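Long-range contacts in uncharacterized protein ABO_0056 (Alcanivorax borkumensis, PDB 3H35), which is of unknown function but belongs to the DUF4393 (Abi_alpha) family and may take part in abortive infection: residues 71-77 against 88-94; 57-61 against 98-102. One frame throughout, in Å; residues are numbered along the deposited sequence.

Contact 1 (71-77 against 88-94). With EDO (1,2-ethanediol), chain D.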
# COMPACT_ATOMS: atom_id res chain seq x y z
N PHE A 71 17.27 12.13 -2.29
CA PHE A 71 18.29 11.14 -1.94
C PHE A 71 18.35 9.99 -2.92
O PHE A 71 17.40 9.77 -3.67
CB PHE A 71 18.07 10.63 -0.50
CG PHE A 71 18.24 11.70 0.53
CD1 PHE A 71 19.50 11.99 1.04
CD2 PHE A 71 17.15 12.46 0.97
CE1 PHE A 71 19.67 13.00 2.00
CE2 PHE A 71 17.31 13.49 1.91
CZ PHE A 71 18.57 13.76 2.43
N ALA A 72 19.47 9.28 -2.93
CA ALA A 72 19.63 8.09 -3.77
C ALA A 72 18.68 7.00 -3.29
O ALA A 72 18.52 6.77 -2.08
CB ALA A 72 21.09 7.59 -3.78
N LEU A 73 18.05 6.33 -4.24
CA LEU A 73 17.14 5.25 -3.97
C LEU A 73 17.46 4.10 -4.88
O LEU A 73 17.59 4.27 -6.08
CB LEU A 73 15.70 5.73 -4.27
CG LEU A 73 14.53 4.84 -3.85
CD1 LEU A 73 14.55 4.62 -2.32
CD2 LEU A 73 13.21 5.47 -4.31
N LEU A 74 17.63 2.93 -4.32
CA LEU A 74 17.73 1.72 -5.14
C LEU A 74 16.42 0.99 -5.02
O LEU A 74 15.92 0.77 -3.91
CB LEU A 74 18.87 0.80 -4.66
CG LEU A 74 20.31 1.29 -4.65
CD1 LEU A 74 21.22 0.13 -4.15
CD2 LEU A 74 20.72 1.81 -6.02
N THR A 75 15.84 0.65 -6.15
CA THR A 75 14.59 -0.08 -6.16
C THR A 75 14.81 -1.43 -6.83
O THR A 75 15.38 -1.52 -7.91
CB THR A 75 13.52 0.75 -6.90
OG1 THR A 75 13.37 2.05 -6.27
CG2 THR A 75 12.22 0.00 -6.93
N LEU A 76 14.38 -2.49 -6.17
CA LEU A 76 14.39 -3.82 -6.72
C LEU A 76 13.03 -4.09 -7.29
O LEU A 76 12.00 -4.04 -6.59
CB LEU A 76 14.76 -4.86 -5.67
CG LEU A 76 16.18 -4.76 -5.11
CD1 LEU A 76 16.40 -5.82 -4.00
CD2 LEU A 76 17.23 -4.89 -6.22
N TYR A 77 13.05 -4.36 -8.60
CA TYR A 77 11.90 -4.69 -9.39
C TYR A 77 11.91 -6.15 -9.76
O TYR A 77 12.95 -6.72 -10.10
CB TYR A 77 11.94 -3.92 -10.70
CG TYR A 77 11.53 -2.50 -10.58
CD1 TYR A 77 10.21 -2.13 -10.70
CD2 TYR A 77 12.46 -1.52 -10.34
CE1 TYR A 77 9.82 -0.76 -10.59
CE2 TYR A 77 12.09 -0.16 -10.23
CZ TYR A 77 10.77 0.19 -10.35
OH TYR A 77 10.43 1.51 -10.23
N LEU A 88 9.67 -4.41 -5.36
CA LEU A 88 9.74 -5.38 -4.28
C LEU A 88 10.40 -4.88 -3.02
O LEU A 88 10.11 -5.38 -1.97
CB LEU A 88 10.49 -6.63 -4.72
CG LEU A 88 9.77 -7.45 -5.79
CD1 LEU A 88 10.53 -8.72 -6.10
CD2 LEU A 88 8.34 -7.77 -5.34
N TYR A 89 11.33 -3.93 -3.12
CA TYR A 89 12.22 -3.61 -2.04
C TYR A 89 12.87 -2.30 -2.38
O TYR A 89 13.15 -2.05 -3.54
CB TYR A 89 13.32 -4.69 -1.91
CG TYR A 89 14.23 -4.58 -0.69
CD1 TYR A 89 13.89 -5.19 0.49
CD2 TYR A 89 15.48 -3.92 -0.75
CE1 TYR A 89 14.71 -5.14 1.58
CE2 TYR A 89 16.31 -3.86 0.38
CZ TYR A 89 15.90 -4.49 1.52
OH TYR A 89 16.66 -4.49 2.67
N ARG A 90 13.09 -1.48 -1.38
CA ARG A 90 13.71 -0.20 -1.60
C ARG A 90 14.75 0.07 -0.53
O ARG A 90 14.57 -0.33 0.60
CB ARG A 90 12.70 0.92 -1.68
CG ARG A 90 12.03 0.95 -3.02
CD ARG A 90 11.04 2.09 -3.20
NE ARG A 90 10.96 2.44 -4.63
CZ ARG A 90 9.86 2.77 -5.28
NH1 ARG A 90 8.68 2.76 -4.67
NH2 ARG A 90 9.94 3.07 -6.57
N TYR A 91 15.85 0.72 -0.94
CA TYR A 91 16.99 0.96 -0.08
C TYR A 91 17.52 2.36 -0.34
O TYR A 91 17.47 2.86 -1.44
CB TYR A 91 18.08 -0.11 -0.30
CG TYR A 91 19.21 -0.03 0.69
CD1 TYR A 91 19.15 -0.72 1.91
CD2 TYR A 91 20.32 0.78 0.44
CE1 TYR A 91 20.19 -0.62 2.84
CE2 TYR A 91 21.35 0.89 1.37
CZ TYR A 91 21.28 0.19 2.57
OH TYR A 91 22.32 0.32 3.49
N SER A 92 18.04 2.99 0.69
CA SER A 92 18.62 4.31 0.52
C SER A 92 19.63 4.50 1.60
O SER A 92 19.57 3.80 2.61
CB SER A 92 17.55 5.40 0.61
OG SER A 92 18.11 6.69 0.50
N ASN A 93 20.56 5.44 1.40
CA ASN A 93 21.46 5.89 2.46
C ASN A 93 21.01 7.20 3.11
O ASN A 93 21.73 7.76 3.91
CB ASN A 93 22.93 5.95 1.98
CG ASN A 93 23.14 6.93 0.86
OD1 ASN A 93 22.20 7.30 0.15
ND2 ASN A 93 24.40 7.35 0.66
N ALA A 94 19.80 7.65 2.78
CA ALA A 94 19.24 8.90 3.34
C ALA A 94 19.20 8.84 4.87
O ALA A 94 19.25 9.85 5.52
CB ALA A 94 17.84 9.16 2.78
C1 EDO D . 9.16 -0.23 -0.92
O1 EDO D . 9.05 -1.61 -0.53
C2 EDO D . 7.87 0.30 -1.52
O2 EDO D . 8.22 1.25 -2.51
O HOH W 1 21.50 9.70 -0.92
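L74 and L76 pair with Y91 and Y89 in an antiparallel beta hairpin at one side of a four-stranded sheet. Strand 87-91 is the edge strand within this chain, and the backbone of 71-77 bonds to strand 156-164 along its other edge.

Four backbone hydrogen bonds carry the ladder. L74 and Y91 bond both ways, N to O. L76 N reaches Y89 O at 2.9 Å. L76 O instead takes L88 N at 2.7 Å, because L88 and Y89 both face L76 in a classic beta bulge.

Polar side chains gather on the face of T75 and R90. The arginine chain is extended from CG to NE and lies alongside T75, pointing the same way. Its NE gives a nearly straight bond, 169°, to T75 OG1 at 2.9 Å, with the oxygen at the guanidinium edge and in its plane. E160 ties the group together: it takes a salt bridge from R90 NH2 and hydrogen bonds with T75 OG1 and Y77 OH. E86 of the second subunit is a further salt-bridge partner of NH2. R90 NH1 bonds O2 of a 1,2-ethanediol, presumably a crystallisation additive, at 2.7 Å.

The other face carries L74, L76, Y89 and Y91. L76 CD1 lies 3.9 Å from Y89 CD2, and helix 139-151 packs on both residues.

S92 joins the two segments beyond the last paired residues, L74 and Y91. With OG anti to the backbone N (chi1 178°), its hydroxyl donates to A72 O at 2.6 Å. The same OG accepts from A94 N, which makes an ST turn. One water joins A72 N to N93 OD1, while N93 ND2 bonds D131. At the end, the methyl CB of A94 sits over one face of the F71 ring, 3.8 Å from its centroid.

Contact 2 (57-61 against 98-102)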
# COMPACT_ATOMS: atom_id res chain seq x y z
N ASP A 57 12.50 7.30 13.68
CA ASP A 57 13.37 7.17 12.51
C ASP A 57 12.61 7.57 11.26
O ASP A 57 13.15 8.35 10.47
CB ASP A 57 13.97 5.76 12.37
CG ASP A 57 15.14 5.51 13.33
OD1 ASP A 57 15.55 6.48 13.98
OD2 ASP A 57 15.65 4.36 13.44
N GLU A 58 11.39 7.08 11.09
CA GLU A 58 10.56 7.45 9.93
C GLU A 58 10.31 8.96 9.85
O GLU A 58 10.34 9.54 8.77
CB GLU A 58 9.21 6.71 9.95
CG GLU A 58 9.33 5.22 9.63
CD GLU A 58 8.14 4.38 10.07
OE1 GLU A 58 7.29 4.93 10.82
OE2 GLU A 58 8.07 3.18 9.69
N ALA A 59 10.07 9.56 11.02
CA ALA A 59 9.79 10.97 11.13
C ALA A 59 11.05 11.78 10.76
O ALA A 59 10.95 12.84 10.10
CB ALA A 59 9.34 11.31 12.56
N ARG A 60 12.22 11.29 11.21
CA ARG A 60 13.48 11.94 10.88
C ARG A 60 13.77 11.88 9.37
O ARG A 60 14.26 12.86 8.77
CB ARG A 60 14.63 11.35 11.72
CG ARG A 60 14.58 11.73 13.21
CD ARG A 60 15.81 11.32 13.95
NE ARG A 60 16.89 12.19 13.53
CZ ARG A 60 17.25 13.33 14.11
NH1 ARG A 60 16.64 13.75 15.22
NH2 ARG A 60 18.24 14.04 13.59
N LEU A 61 13.43 10.74 8.73
CA LEU A 61 13.52 10.62 7.27
C LEU A 61 12.59 11.61 6.55
O LEU A 61 12.99 12.28 5.62
CB LEU A 61 13.17 9.20 6.79
CG LEU A 61 14.21 8.12 7.04
CD1 LEU A 61 13.57 6.70 6.83
CD2 LEU A 61 15.42 8.39 6.12
N ALA A 98 19.94 11.72 7.71
CA ALA A 98 18.74 12.02 8.51
C ALA A 98 18.94 11.77 10.00
O ALA A 98 18.10 12.16 10.79
CB ALA A 98 17.54 11.22 8.00
N GLY A 99 20.02 11.07 10.36
CA GLY A 99 20.31 10.74 11.75
C GLY A 99 19.44 9.63 12.34
O GLY A 99 19.19 9.61 13.52
N ILE A 100 18.94 8.71 11.53
CA ILE A 100 18.13 7.64 12.10
C ILE A 100 18.95 6.74 13.05
O ILE A 100 20.15 6.49 12.83
CB ILE A 100 17.44 6.79 11.07
CG1 ILE A 100 18.44 6.08 10.14
CG2 ILE A 100 16.43 7.64 10.22
CD1 ILE A 100 17.72 4.99 9.30
N GLN A 101 18.29 6.24 14.08
CA GLN A 101 18.93 5.34 15.04
C GLN A 101 19.33 4.01 14.42
O GLN A 101 20.49 3.59 14.54
CB GLN A 101 17.98 5.12 16.24
CG GLN A 101 18.51 4.11 17.28
CD GLN A 101 17.71 4.12 18.56
OE1 GLN A 101 16.52 4.43 18.58
NE2 GLN A 101 18.38 3.80 19.64
N CYS A 102 18.38 3.35 13.74
CA CYS A 102 18.63 2.00 13.25
C CYS A 102 18.58 1.96 11.75
O CYS A 102 17.50 1.76 11.15
CB CYS A 102 17.61 1.02 13.82
SG CYS A 102 17.76 0.93 15.62
O HOH W 2 16.05 14.39 9.89
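D57 and R60, one turn apart on helix 56-65, take hold of the loop that follows helix 94-98. That helix ends in a Schellman motif, with G99 at positive phi as the first residue to leave helical geometry. Segment 98-102 then passes alongside helix 56-65.

The carboxylate of D57 meets two successive backbone N-H groups. Q101 N gives a bond to OD1 at 2.8 Å, from above the carboxylate plane. C102 N bonds OD2 at 2.9 Å on the syn side, with a nearly straight N-H...O angle of 169°. OD2 has another partner in Y109 OH, from helix 106-115. Both carboxylate oxygens are thus satisfied in a buried position, and the negative charge is probably steadied by these donors. The side-chain OE1 of Q101 has a partner of its own, A42 N of the third subunit, which places this end of the loop at a subunit interface.

R60 binds where helix 94-98 ends. Its chain bends at chi3 (72°) and brings NE to A98 O at 3.0 Å. The carbonyl oxygen lies at the edge of the guanidinium, near its plane. NH2 adds a weak bond to the same oxygen.

L61, A98 and I100 make the apolar part. The side chain of I100 crosses that of D57 at about a right angle, and its CG2 is 3.9 Å from L61 CG. The CB of A98 touches L61 CD2 at 4.0 Å. A98 O has one more donor, a water that also gives a 2.6 Å bond to R60 O.

Contact 1 is largely buried and joins two neighbouring strands of the sheet. Contact 2 is only partly buried and ties helix 56-65 to an irregular loop. Regular backbone pairing dominates the first, with a salt-bridged cluster around the buried R90 on one face. In the second, each direct hydrogen bond between the segments joins a helix side chain to backbone of 98-102. Both segments of contact 1 fall between those of contact 2 in sequence, and strand 71-77 is the next element after helix 56-65. Their centres lie about 15 Å apart, yet they touch where A94 C approaches L61 CD2 at 4.0 Å. Both contacts also reach neighbouring subunits.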